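Local coordinates for uncharacterized CBS domain-containing proteins (Corynebacterium glutamicum, PDB 2P3H), which is an uncharacterized membrane protein and putative hemolysin, here its transporter-associated (CorC_HlyC) domain, a fold that may bind flavin adenine dinucleotide, at residues L44-A49 with N91-L96; L53-V58 with L86-N91; E60-F65 with P76-L81; L81-L86 with L96-L101. One frame throughout, in Å; residues are numbered along the deposited sequence. Where two conformers were deposited one is given.

Contact 1 (L44-A49 with N91-L96); sequences LLFDHA and NVPVKL
The ring of F46 slides out from helix 41-49 and its outer end lodges against the backbone bend at N91-P93. CZ leads, coming to 3.5 Å from N91 O, which lies in the ring plane at the edge. CE2 fits the notch between two neighbouring bumps, 4.0 Å from V92 CG1 and equally 4.0 Å from P93 CD. V92 crosses the ring at about a right angle, whereas the proline meets it obliquely. F46 holds CG beside its backbone N (chi1 -80°), a setting that swings the ring off the helix toward the strand.

Here a helix lies over one face of the antiparallel sheet, beside the point where strand 92-100 turns a corner at V94. V94 and K95 both face E87, a classic beta bulge; P93 lies before the corner and L96 after it, and both point toward the helix.

One helix residue before F46, L45 reaches tip to tip with L96. L45 CD1 faces the fork of that leucine, 3.8 Å from both L96 CD1 and L96 CD2. L53 packs on both L45 and F46, while I41 covers L96 from the preceding turn of the helix.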
loop_
_atom_site.group_PDB
_atom_site.type_symbol
_atom_site.label_atom_id
_atom_site.label_comp_id
_atom_site.label_asym_id
_atom_site.label_seq_id
_atom_site.Cartn_x
_atom_site.Cartn_y
_atom_site.Cartn_z
ATOM N N LEU A 44 5.603 -4.558 4.448
ATOM C CA LEU A 44 4.895 -5.157 3.298
ATOM C C LEU A 44 5.706 -4.967 2.013
ATOM O O LEU A 44 5.881 -5.897 1.224
ATOM C CB LEU A 44 3.503 -4.525 3.154
ATOM C CG LEU A 44 2.704 -4.793 1.869
ATOM C CD1 LEU A 44 2.354 -6.286 1.720
ATOM C CD2 LEU A 44 1.461 -3.940 1.865
ATOM N N LEU A 45 6.175 -3.737 1.799
ATOM C CA LEU A 45 6.983 -3.396 0.624
ATOM C C LEU A 45 8.253 -4.234 0.531
ATOM O O LEU A 45 8.544 -4.801 -0.536
ATOM C CB LEU A 45 7.337 -1.908 0.627
ATOM C CG LEU A 45 6.202 -0.911 0.457
ATOM C CD1 LEU A 45 6.775 0.500 0.433
ATOM C CD2 LEU A 45 5.367 -1.206 -0.798
ATOM N N PHE A 46 8.996 -4.350 1.636
ATOM C CA PHE A 46 10.178 -5.208 1.633
ATOM C C PHE A 46 9.825 -6.654 1.326
ATOM O O PHE A 46 10.532 -7.327 0.566
ATOM C CB PHE A 46 10.930 -5.143 2.971
ATOM C CG PHE A 46 11.808 -3.928 3.126
ATOM C CD1 PHE A 46 12.914 -3.735 2.300
ATOM C CD2 PHE A 46 11.561 -2.995 4.141
ATOM C CE1 PHE A 46 13.751 -2.612 2.465
ATOM C CE2 PHE A 46 12.385 -1.863 4.309
ATOM C CZ PHE A 46 13.493 -1.684 3.468
ATOM N N ASP A 47 8.741 -7.139 1.928
ATOM C CA ASP A 47 8.313 -8.509 1.682
ATOM C C ASP A 47 7.966 -8.747 0.194
ATOM O O ASP A 47 8.422 -9.732 -0.400
ATOM C CB ASP A 47 7.147 -8.849 2.601
ATOM C CG ASP A 47 6.774 -10.316 2.543
ATOM O OD1 ASP A 47 7.241 -11.082 3.391
ATOM O OD2 ASP A 47 6.035 -10.688 1.623
ATOM N N HIS A 48 7.185 -7.839 -0.397
ATOM C CA HIS A 48 6.748 -7.907 -1.811
ATOM C C HIS A 48 7.914 -7.785 -2.811
ATOM O O HIS A 48 8.034 -8.587 -3.750
ATOM C CB HIS A 48 5.705 -6.805 -2.083
ATOM C CG HIS A 48 5.046 -6.897 -3.430
ATOM N ND1 HIS A 48 3.835 -7.536 -3.622
ATOM C CD2 HIS A 48 5.434 -6.450 -4.651
ATOM C CE1 HIS A 48 3.505 -7.472 -4.902
ATOM N NE2 HIS A 48 4.459 -6.822 -5.547
ATOM N N ALA A 49 8.767 -6.778 -2.618
ATOM C CA ALA A 49 9.899 -6.553 -3.518
ATOM C C ALA A 49 11.003 -7.564 -3.321
ATOM O O ALA A 49 11.772 -7.816 -4.251
ATOM C CB ALA A 49 10.441 -5.134 -3.354
ATOM N N ASN A 91 18.225 3.342 4.865
ATOM C CA ASN A 91 17.856 2.185 4.029
ATOM C C ASN A 91 16.419 1.715 4.172
ATOM O O ASN A 91 16.080 0.627 3.714
ATOM C CB ASN A 91 18.822 1.007 4.207
ATOM C CG ASN A 91 20.150 1.252 3.535
ATOM O OD1 ASN A 91 20.296 1.031 2.328
ATOM N ND2 ASN A 91 21.119 1.742 4.306
ATOM N N VAL A 92 15.579 2.543 4.787
ATOM C CA VAL A 92 14.136 2.258 4.842
ATOM C C VAL A 92 13.331 3.475 4.389
ATOM O O VAL A 92 13.738 4.620 4.626
ATOM C CB VAL A 92 13.634 1.772 6.237
ATOM C CG1 VAL A 92 14.451 0.565 6.754
ATOM C CG2 VAL A 92 13.668 2.876 7.249
ATOM N N PRO A 93 12.198 3.239 3.702
ATOM C CA PRO A 93 11.297 4.323 3.314
ATOM C C PRO A 93 10.761 5.072 4.534
ATOM O O PRO A 93 10.359 4.453 5.513
ATOM C CB PRO A 93 10.144 3.596 2.635
ATOM C CG PRO A 93 10.766 2.376 2.066
ATOM C CD PRO A 93 11.736 1.943 3.178
ATOM N N VAL A 94 10.771 6.392 4.461
ATOM C CA VAL A 94 10.178 7.222 5.507
ATOM C C VAL A 94 8.976 8.018 4.984
ATOM O O VAL A 94 8.163 8.481 5.790
ATOM C CB VAL A 94 11.203 8.132 6.211
ATOM C CG1 VAL A 94 12.244 7.279 6.936
ATOM C CG2 VAL A 94 11.848 9.112 5.228
ATOM N N LYS A 95 8.864 8.156 3.658
ATOM C CA LYS A 95 7.666 8.750 3.038
ATOM C C LYS A 95 7.258 8.003 1.800
ATOM O O LYS A 95 8.096 7.708 0.955
ATOM C CB LYS A 95 7.890 10.221 2.693
ATOM C CG LYS A 95 8.201 11.106 3.887
ATOM C CD LYS A 95 6.965 11.419 4.723
ATOM C CE LYS A 95 7.395 11.941 6.085
ATOM N NZ LYS A 95 6.217 12.491 6.796
ATOM N N LEU A 96 5.958 7.731 1.672
ATOM C CA LEU A 96 5.449 6.934 0.540
ATOM C C LEU A 96 4.252 7.642 -0.064
ATOM O O LEU A 96 3.417 8.179 0.659
ATOM C CB LEU A 96 5.006 5.568 1.038
ATOM C CG LEU A 96 6.122 4.718 1.641
ATOM C CD1 LEU A 96 5.521 3.521 2.300
ATOM C CD2 LEU A 96 7.097 4.317 0.535
#

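Contact 2 (L53-V58 with L86-N91); sequences LKTGDV and LEVERN
T55 lies across the backbone of L86-V88, and its side chain is the one to follow. From CB it splits into two branches of different character. OG1 stands beside the threonine's own N (chi1 -58°), which leaves the methyl CG2 anti to that N and over the L86 carbonyl, with T55 CG2 to L86 O at 3.4 Å. The hydroxyl branch looks toward V88: T55 OG1 is 3.6 Å from V88 N and the same distance from V88 CG2. The two side chains slide past each other in opposite directions. V88 CG2 also takes up the space next to the loop backbone, 3.7 Å from L53 O.

Farther along, water replaces direct contact. One water accepts from L53 N and donates to N91 O, linking the loop to the end of the turn after strand 80-89. A second accepts from K54 NZ at 3.0 Å and donates to N91 OD1, so the lysine, bent at chi2 and straight beyond, and the asparagine are joined through water on the surface.

The loop keeps its own shape by internal bonds. K54 N gives a nearly straight bond (167°) to D57 OD2, which it meets from above the carboxylate plane, and D57 N closes back on K54 O at 2.9 Å. G56 adds a backbone bond to V85, as does D57, leading the chain into strand 58-62. The arrangement is a type II beta turn, K54 to D57, with glycine in its third position, laid against an edge of strand 80-89.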
loop_
_atom_site.group_PDB
_atom_site.type_symbol
_atom_site.label_atom_id
_atom_site.label_comp_id
_atom_site.label_asym_id
_atom_site.label_seq_id
_atom_site.Cartn_x
_atom_site.Cartn_y
_atom_site.Cartn_z
ATOM N N LEU A 53 14.731 -1.043 -1.173
ATOM C CA LEU A 53 13.755 -0.096 -1.719
ATOM C C LEU A 53 14.416 1.260 -1.850
ATOM O O LEU A 53 14.958 1.787 -0.884
ATOM C CB LEU A 53 12.529 -0.011 -0.801
ATOM C CG LEU A 53 11.768 -1.316 -0.562
ATOM C CD1 LEU A 53 10.815 -1.155 0.612
ATOM C CD2 LEU A 53 11.002 -1.767 -1.806
ATOM N N LYS A 54 14.388 1.820 -3.055
ATOM C CA LYS A 54 15.087 3.081 -3.325
ATOM C C LYS A 54 14.111 4.198 -3.671
ATOM O O LYS A 54 13.023 3.932 -4.198
ATOM C CB LYS A 54 16.066 2.898 -4.489
ATOM C CG LYS A 54 16.978 1.682 -4.378
ATOM C CD LYS A 54 18.057 1.884 -3.339
ATOM C CE LYS A 54 19.090 0.761 -3.381
ATOM N NZ LYS A 54 20.076 0.892 -2.279
ATOM N N THR A 55 14.487 5.444 -3.389
ATOM C CA THR A 55 13.652 6.594 -3.765
ATOM C C THR A 55 13.342 6.513 -5.258
ATOM O O THR A 55 14.231 6.241 -6.079
ATOM C CB THR A 55 14.335 7.917 -3.412
ATOM O OG1 THR A 55 14.594 7.920 -2.010
ATOM C CG2 THR A 55 13.462 9.102 -3.722
ATOM N N GLY A 56 12.069 6.712 -5.585
ATOM C CA GLY A 56 11.591 6.602 -6.942
ATOM C C GLY A 56 11.043 5.242 -7.334
ATOM O O GLY A 56 10.352 5.133 -8.341
ATOM N N ASP A 57 11.355 4.197 -6.565
ATOM C CA ASP A 57 10.805 2.852 -6.851
ATOM C C ASP A 57 9.280 2.867 -6.776
ATOM O O ASP A 57 8.714 3.506 -5.900
ATOM C CB ASP A 57 11.333 1.801 -5.849
ATOM C CG ASP A 57 12.769 1.381 -6.134
ATOM O OD1 ASP A 57 13.362 1.879 -7.128
ATOM O OD2 ASP A 57 13.296 0.542 -5.373
ATOM N N VAL A 58 8.629 2.170 -7.697
ATOM C CA VAL A 58 7.166 2.085 -7.703
ATOM C C VAL A 58 6.789 0.629 -7.540
ATOM O O VAL A 58 7.279 -0.246 -8.253
ATOM C CB VAL A 58 6.558 2.624 -9.008
ATOM C CG1 VAL A 58 5.015 2.457 -9.010
ATOM C CG2 VAL A 58 6.971 4.086 -9.217
ATOM N N LEU A 86 9.122 7.868 -1.788
ATOM C CA LEU A 86 9.475 9.291 -1.972
ATOM C C LEU A 86 10.706 9.748 -1.188
ATOM O O LEU A 86 11.390 10.682 -1.600
ATOM C CB LEU A 86 8.292 10.218 -1.604
ATOM C CG LEU A 86 7.032 10.098 -2.468
ATOM C CD1 LEU A 86 6.010 11.141 -1.977
ATOM C CD2 LEU A 86 7.370 10.303 -3.954
ATOM N N GLU A 87 10.963 9.115 -0.050
ATOM C CA GLU A 87 12.113 9.461 0.776
ATOM C C GLU A 87 12.593 8.198 1.458
ATOM O O GLU A 87 11.776 7.424 1.951
ATOM C CB GLU A 87 11.665 10.469 1.816
ATOM C CG GLU A 87 12.713 11.379 2.416
ATOM C CD GLU A 87 12.027 12.526 3.143
ATOM O OE1 GLU A 87 11.617 12.338 4.308
ATOM O OE2 GLU A 87 11.857 13.607 2.529
ATOM N N VAL A 88 13.916 7.997 1.507
ATOM C CA VAL A 88 14.521 6.864 2.220
ATOM C C VAL A 88 15.513 7.428 3.242
ATOM O O VAL A 88 16.220 8.409 2.978
ATOM C CB VAL A 88 15.226 5.846 1.247
ATOM C CG1 VAL A 88 16.000 4.754 2.012
ATOM C CG2 VAL A 88 14.222 5.211 0.322
ATOM N N GLU A 89 15.552 6.842 4.428
ATOM C CA GLU A 89 16.583 7.212 5.409
ATOM C C GLU A 89 17.034 5.934 6.065
ATOM O O GLU A 89 16.206 5.099 6.387
ATOM C CB GLU A 89 16.039 8.159 6.477
ATOM C CG GLU A 89 15.616 9.533 5.967
ATOM C CD GLU A 89 15.240 10.483 7.098
ATOM O OE1 GLU A 89 15.390 10.106 8.292
ATOM O OE2 GLU A 89 14.803 11.617 6.782
ATOM N N ARG A 90 18.345 5.766 6.212
ATOM C CA ARG A 90 18.887 4.566 6.860
ATOM C C ARG A 90 18.316 3.298 6.196
ATOM O O ARG A 90 17.982 2.315 6.865
ATOM C CB ARG A 90 18.645 4.590 8.385
ATOM C CG ARG A 90 19.237 5.805 9.095
ATOM C CD ARG A 90 19.709 5.515 10.539
ATOM N NE ARG A 90 20.624 4.370 10.575
ATOM C CZ ARG A 90 20.346 3.175 11.102
ATOM N NH1 ARG A 90 21.227 2.217 11.015
ATOM N NH2 ARG A 90 19.192 2.931 11.723
ATOM N N ASN A 91 18.225 3.342 4.865
ATOM C CA ASN A 91 17.856 2.185 4.029
ATOM C C ASN A 91 16.419 1.715 4.172
ATOM O O ASN A 91 16.080 0.627 3.714
ATOM C CB ASN A 91 18.822 1.007 4.207
ATOM C CG ASN A 91 20.150 1.252 3.535
ATOM O OD1 ASN A 91 20.296 1.031 2.328
ATOM N ND2 ASN A 91 21.119 1.742 4.306
HETATM O O HOH W 1 16.022 0.097 0.951
HETATM O O HOH W 2 18.473 1.150 0.227
#

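Contact 3 (E60-F65 with P76-L81); sequences EIPLDF and PTQRIL
L63 and L81 meet at the buried side of this strand pair, their side chains passing at a slant with L63 CD2 4.1 Å from L81 CB. L63 CD1 rests against the backbone of R79-L81. On the other face P62 and I80 pair up, and I80 CD1 touches the proline ring at P62 CB, 4.0 Å away. I80 CG2 instead crosses E60 at about a right angle, 3.6 Å from E60 CB.

Past the end of the ladder the chains stay together through F65 and P76. P76 CG stands over one face of the F65 ring in a CH-pi contact, 4.0 Å from the centroid and 19° off the normal, displaced toward the rim. T77 O comes to the ring edge, while P76 CB reaches F65 CE1 as well. Q78, its chain extended beyond CG, lies alongside P62 with the amide against the proline ring.

The backbone supplies the polar frame. I61 and L81 form an antiparallel hydrogen-bonded pair, with I61 N to L81 O and L81 N to I61 O both 2.9 Å, and L63 N continues the ladder to R79 O. Then a water takes over, donating to L63 O and accepting from R79 N. At the outer rim E60 OE2 makes a salt bridge to R82, and R79 NE reaches L101 O.

Strand 58-62 forms an outermost strand of the sheet beside 80-89. Helix 22-29 covers L63 and L81 through I29, while helix 41-49 packs on I61.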
loop_
_atom_site.group_PDB
_atom_site.type_symbol
_atom_site.label_atom_id
_atom_site.label_comp_id
_atom_site.label_asym_id
_atom_site.label_seq_id
_atom_site.Cartn_x
_atom_site.Cartn_y
_atom_site.Cartn_z
ATOM N N GLU A 60 3.511 -1.993 -7.101
ATOM C CA GLU A 60 2.062 -2.115 -7.196
ATOM C C GLU A 60 1.565 -3.390 -6.497
ATOM O O GLU A 60 2.034 -4.474 -6.769
ATOM C CB GLU A 60 1.608 -2.000 -8.664
ATOM C CG GLU A 60 1.863 -0.532 -9.208
ATOM C CD GLU A 60 1.429 -0.276 -10.654
ATOM O OE1 GLU A 60 0.853 -1.208 -11.312
ATOM O OE2 GLU A 60 1.672 0.886 -11.136
ATOM N N ILE A 61 0.631 -3.236 -5.565
ATOM C CA ILE A 61 0.132 -4.358 -4.751
ATOM C C ILE A 61 -1.391 -4.510 -4.952
ATOM O O ILE A 61 -2.163 -3.548 -4.764
ATOM C CB ILE A 61 0.455 -4.136 -3.230
ATOM C CG1 ILE A 61 1.981 -3.915 -3.090
ATOM C CG2 ILE A 61 -0.093 -5.293 -2.347
ATOM C CD1 ILE A 61 2.570 -3.976 -1.727
ATOM N N PRO A 62 -1.826 -5.717 -5.313
ATOM C CA PRO A 62 -3.268 -6.002 -5.424
ATOM C C PRO A 62 -3.938 -5.984 -4.059
ATOM O O PRO A 62 -3.361 -6.479 -3.075
ATOM C CB PRO A 62 -3.310 -7.429 -5.992
ATOM C CG PRO A 62 -1.934 -7.678 -6.556
ATOM C CD PRO A 62 -0.995 -6.881 -5.679
ATOM N N LEU A 63 -5.141 -5.433 -4.031
ATOM C CA LEU A 63 -5.943 -5.283 -2.808
ATOM C C LEU A 63 -6.912 -6.473 -2.733
ATOM O O LEU A 63 -7.270 -7.058 -3.764
ATOM C CB LEU A 63 -6.706 -3.975 -2.873
ATOM C CG LEU A 63 -5.704 -2.813 -2.854
ATOM C CD1 LEU A 63 -6.380 -1.532 -3.213
ATOM C CD2 LEU A 63 -5.053 -2.748 -1.486
ATOM N N ASP A 64 -7.301 -6.853 -1.522
ATOM C CA ASP A 64 -8.196 -7.989 -1.375
ATOM C C ASP A 64 -9.568 -7.629 -1.911
ATOM O O ASP A 64 -10.058 -6.510 -1.702
ATOM C CB ASP A 64 -8.356 -8.368 0.103
ATOM C CG ASP A 64 -7.139 -9.094 0.666
ATOM O OD1 ASP A 64 -6.118 -9.298 -0.056
ATOM O OD2 ASP A 64 -7.227 -9.477 1.841
ATOM N N PHE A 65 -10.186 -8.600 -2.558
ATOM C CA PHE A 65 -11.597 -8.516 -2.916
ATOM C C PHE A 65 -12.428 -8.585 -1.636
ATOM O O PHE A 65 -11.969 -9.085 -0.618
ATOM C CB PHE A 65 -11.964 -9.682 -3.818
ATOM C CG PHE A 65 -11.358 -9.609 -5.197
ATOM C CD1 PHE A 65 -11.715 -8.578 -6.082
ATOM C CD2 PHE A 65 -10.473 -10.600 -5.623
ATOM C CE1 PHE A 65 -11.158 -8.521 -7.371
ATOM C CE2 PHE A 65 -9.912 -10.559 -6.905
ATOM C CZ PHE A 65 -10.267 -9.508 -7.780
ATOM N N PRO A 76 -13.850 -11.085 -11.091
ATOM C CA PRO A 76 -13.742 -9.658 -10.862
ATOM C C PRO A 76 -12.310 -9.148 -11.075
ATOM O O PRO A 76 -11.344 -9.895 -10.930
ATOM C CB PRO A 76 -14.157 -9.503 -9.384
ATOM C CG PRO A 76 -13.851 -10.812 -8.760
ATOM C CD PRO A 76 -14.118 -11.827 -9.840
ATOM N N THR A 77 -12.200 -7.875 -11.414
ATOM C CA THR A 77 -10.946 -7.229 -11.690
ATOM C C THR A 77 -10.351 -6.680 -10.392
ATOM O O THR A 77 -11.015 -5.960 -9.681
ATOM C CB THR A 77 -11.216 -6.104 -12.720
ATOM O OG1 THR A 77 -11.783 -6.697 -13.908
ATOM C CG2 THR A 77 -9.977 -5.363 -13.047
ATOM N N GLN A 78 -9.098 -7.024 -10.100
ATOM C CA GLN A 78 -8.398 -6.569 -8.882
ATOM C C GLN A 78 -8.239 -5.069 -8.840
ATOM O O GLN A 78 -7.876 -4.473 -9.844
ATOM C CB GLN A 78 -6.949 -7.052 -8.913
ATOM C CG GLN A 78 -6.670 -8.458 -8.568
ATOM C CD GLN A 78 -5.167 -8.826 -8.730
ATOM O OE1 GLN A 78 -4.421 -8.277 -9.590
ATOM N NE2 GLN A 78 -4.754 -9.834 -7.964
ATOM N N ARG A 79 -8.471 -4.466 -7.681
ATOM C CA ARG A 79 -8.009 -3.097 -7.475
ATOM C C ARG A 79 -6.536 -3.115 -7.094
ATOM O O ARG A 79 -6.064 -4.030 -6.416
ATOM C CB ARG A 79 -8.811 -2.389 -6.391
ATOM C CG ARG A 79 -8.843 -0.883 -6.580
ATOM C CD ARG A 79 -9.932 -0.448 -7.581
ATOM N NE ARG A 79 -9.806 0.975 -7.911
ATOM C CZ ARG A 79 -10.468 1.964 -7.311
ATOM N NH1 ARG A 79 -10.250 3.217 -7.695
ATOM N NH2 ARG A 79 -11.349 1.719 -6.346
ATOM N N ILE A 80 -5.803 -2.105 -7.547
ATOM C CA ILE A 80 -4.340 -2.039 -7.324
ATOM C C ILE A 80 -3.988 -0.788 -6.542
ATOM O O ILE A 80 -4.477 0.293 -6.876
ATOM C CB ILE A 80 -3.562 -2.013 -8.663
ATOM C CG1 ILE A 80 -3.897 -3.248 -9.504
ATOM C CG2 ILE A 80 -2.026 -1.942 -8.426
ATOM C CD1 ILE A 80 -3.509 -4.557 -8.834
ATOM N N LEU A 81 -3.141 -0.953 -5.530
ATOM C CA LEU A 81 -2.541 0.164 -4.811
ATOM C C LEU A 81 -1.132 0.392 -5.374
ATOM O O LEU A 81 -0.265 -0.483 -5.282
ATOM C CB LEU A 81 -2.503 -0.148 -3.306
ATOM C CG LEU A 81 -1.916 0.962 -2.405
ATOM C CD1 LEU A 81 -2.860 2.177 -2.414
ATOM C CD2 LEU A 81 -1.748 0.445 -0.987
HETATM O O HOH W 3 -9.231 -6.074 -5.557
#

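Contact 4 (L81-L86 with L96-L101); sequences LRITVL and LALALL
R82 leaves the strand with CG opposite its backbone N (chi1 175°), runs on extended and then bends at chi3 (-73°), which turns the guanidinium flat beneath L101. L101 CD2 sits over the centre of that group, 3.8 Å from R82 CZ, and the two side chains cross at about a right angle. The charge itself is bound elsewhere: R82 NE makes a salt bridge to E60.

On the opposite face the apolar side chains line up in neighbouring pairs. I83 lies beside L98, both pointing the same way, with I83 CG2 3.9 Å from L98 CD1. V85 and L96 repeat the arrangement, V85 CG2 to L96 CD2 also 3.9 Å, and L81 CD2 closes on L98 CD2 obliquely. Back on the face of R82, T84, A97 and A99, L86 CD1 touches A97 CB at 3.8 Å.

Four backbone bonds hold the strands in antiparallel register. R82 and A99 exchange two, as do T84 and A97; the shortest is A99 N to R82 O at 2.7 Å. A water bonded to T84 OG1 also donates to A97 O, a longer bond of 3.2 Å.

The pair is the hairpin of strands 80-89 and 92-100 in the five-stranded antiparallel sheet. Strand 58-62 flanks it on one side and 13-17 on the other, where W14 and I16 touch L98, and helix 41-49 lies over I83 and L96.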
loop_
_atom_site.group_PDB
_atom_site.type_symbol
_atom_site.label_atom_id
_atom_site.label_comp_id
_atom_site.label_asym_id
_atom_site.label_seq_id
_atom_site.Cartn_x
_atom_site.Cartn_y
_atom_site.Cartn_z
ATOM N N LEU A 81 -3.141 -0.953 -5.530
ATOM C CA LEU A 81 -2.541 0.164 -4.811
ATOM C C LEU A 81 -1.132 0.392 -5.374
ATOM O O LEU A 81 -0.265 -0.483 -5.282
ATOM C CB LEU A 81 -2.503 -0.148 -3.306
ATOM C CG LEU A 81 -1.916 0.962 -2.405
ATOM C CD1 LEU A 81 -2.860 2.177 -2.414
ATOM C CD2 LEU A 81 -1.748 0.445 -0.987
ATOM N N ARG A 82 -0.907 1.562 -5.972
ATOM C CA ARG A 82 0.447 1.925 -6.396
ATOM C C ARG A 82 1.136 2.700 -5.283
ATOM O O ARG A 82 0.555 3.680 -4.749
ATOM C CB ARG A 82 0.386 2.775 -7.660
ATOM C CG ARG A 82 1.765 3.292 -8.098
ATOM C CD ARG A 82 1.594 4.264 -9.290
ATOM N NE ARG A 82 1.258 3.514 -10.491
ATOM C CZ ARG A 82 0.670 4.027 -11.576
ATOM N NH1 ARG A 82 0.324 5.326 -11.607
ATOM N NH2 ARG A 82 0.410 3.238 -12.628
ATOM N N ILE A 83 2.335 2.245 -4.894
ATOM C CA ILE A 83 3.131 2.887 -3.853
ATOM C C ILE A 83 4.453 3.332 -4.476
ATOM O O ILE A 83 5.138 2.541 -5.121
ATOM C CB ILE A 83 3.399 1.940 -2.656
ATOM C CG1 ILE A 83 2.065 1.394 -2.146
ATOM C CG2 ILE A 83 4.221 2.638 -1.541
ATOM C CD1 ILE A 83 2.059 -0.077 -1.903
ATOM N N THR A 84 4.769 4.608 -4.300
ATOM C CA THR A 84 6.025 5.178 -4.787
ATOM C C THR A 84 6.833 5.627 -3.585
ATOM O O THR A 84 6.329 6.361 -2.717
ATOM C CB THR A 84 5.772 6.396 -5.710
ATOM O OG1 THR A 84 4.857 6.046 -6.747
ATOM C CG2 THR A 84 7.098 6.893 -6.310
ATOM N N VAL A 85 8.092 5.177 -3.522
ATOM C CA VAL A 85 8.973 5.514 -2.416
ATOM C C VAL A 85 9.475 6.932 -2.670
ATOM O O VAL A 85 10.158 7.171 -3.675
ATOM C CB VAL A 85 10.159 4.544 -2.346
ATOM C CG1 VAL A 85 11.087 4.974 -1.218
ATOM C CG2 VAL A 85 9.658 3.079 -2.181
ATOM N N LEU A 86 9.122 7.868 -1.788
ATOM C CA LEU A 86 9.475 9.291 -1.972
ATOM C C LEU A 86 10.706 9.748 -1.188
ATOM O O LEU A 86 11.390 10.682 -1.600
ATOM C CB LEU A 86 8.292 10.218 -1.604
ATOM C CG LEU A 86 7.032 10.098 -2.468
ATOM C CD1 LEU A 86 6.010 11.141 -1.977
ATOM C CD2 LEU A 86 7.370 10.303 -3.954
ATOM N N LEU A 96 5.958 7.731 1.672
ATOM C CA LEU A 96 5.449 6.934 0.540
ATOM C C LEU A 96 4.252 7.642 -0.064
ATOM O O LEU A 96 3.417 8.179 0.659
ATOM C CB LEU A 96 5.006 5.568 1.038
ATOM C CG LEU A 96 6.122 4.718 1.641
ATOM C CD1 LEU A 96 5.521 3.521 2.300
ATOM C CD2 LEU A 96 7.097 4.317 0.535
ATOM N N ALA A 97 4.176 7.627 -1.390
ATOM C CA ALA A 97 2.966 8.102 -2.082
ATOM C C ALA A 97 2.113 6.896 -2.407
ATOM O O ALA A 97 2.614 5.917 -2.933
ATOM C CB ALA A 97 3.347 8.818 -3.339
ATOM N N LEU A 98 0.828 6.967 -2.073
ATOM C CA LEU A 98 -0.099 5.845 -2.352
ATOM C C LEU A 98 -1.145 6.329 -3.320
ATOM O O LEU A 98 -1.689 7.422 -3.162
ATOM C CB LEU A 98 -0.806 5.417 -1.060
ATOM C CG LEU A 98 -0.127 4.294 -0.269
ATOM C CD1 LEU A 98 1.330 4.615 0.146
ATOM C CD2 LEU A 98 -0.987 3.947 0.937
ATOM N N ALA A 99 -1.441 5.515 -4.339
ATOM C CA ALA A 99 -2.569 5.852 -5.218
ATOM C C ALA A 99 -3.391 4.610 -5.458
ATOM O O ALA A 99 -2.842 3.569 -5.846
ATOM C CB ALA A 99 -2.065 6.432 -6.544
ATOM N N LEU A 100 -4.693 4.715 -5.234
ATOM C CA LEU A 100 -5.611 3.642 -5.617
ATOM C C LEU A 100 -5.873 3.779 -7.110
ATOM O O LEU A 100 -6.308 4.844 -7.588
ATOM C CB LEU A 100 -6.870 3.722 -4.744
ATOM C CG LEU A 100 -7.978 2.686 -4.776
ATOM C CD1 LEU A 100 -7.369 1.369 -4.321
ATOM C CD2 LEU A 100 -9.082 3.139 -3.822
ATOM N N LEU A 101 -5.553 2.745 -7.890
ATOM C CA LEU A 101 -5.605 2.887 -9.352
ATOM C C LEU A 101 -6.999 2.684 -9.960
ATOM O O LEU A 101 -7.776 1.826 -9.515
ATOM C CB LEU A 101 -4.581 1.996 -10.064
ATOM C CG LEU A 101 -3.102 2.258 -9.749
ATOM C CD1 LEU A 101 -2.232 1.376 -10.619
ATOM C CD2 LEU A 101 -2.727 3.746 -9.917
HETATM O O HOH W 4 2.176 6.148 -6.044
#

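How the contacts relate
Starting from the N terminus, helix 41-49 comes first among these segments, and its tie to strand 92-100 in contact 1 closes the longest loop. Contacts 2 and 3 fall within that loop: contact 2 joins the turn before strand 58-62 to the far part of strand 80-89, and contact 3, inside contact 2 in turn, brings strand 58-62 back to the start of 80-89. Contact 4 follows contact 3 in series and crosses contacts 1 and 2, pairing 80-89 with 92-100. Shared residues splice them: L81 in contacts 3 and 4, L86 in 2 and 4, N91 in 1 and 2, L96 in 1 and 4. Together they bind helix 41-49 and three sheet strands.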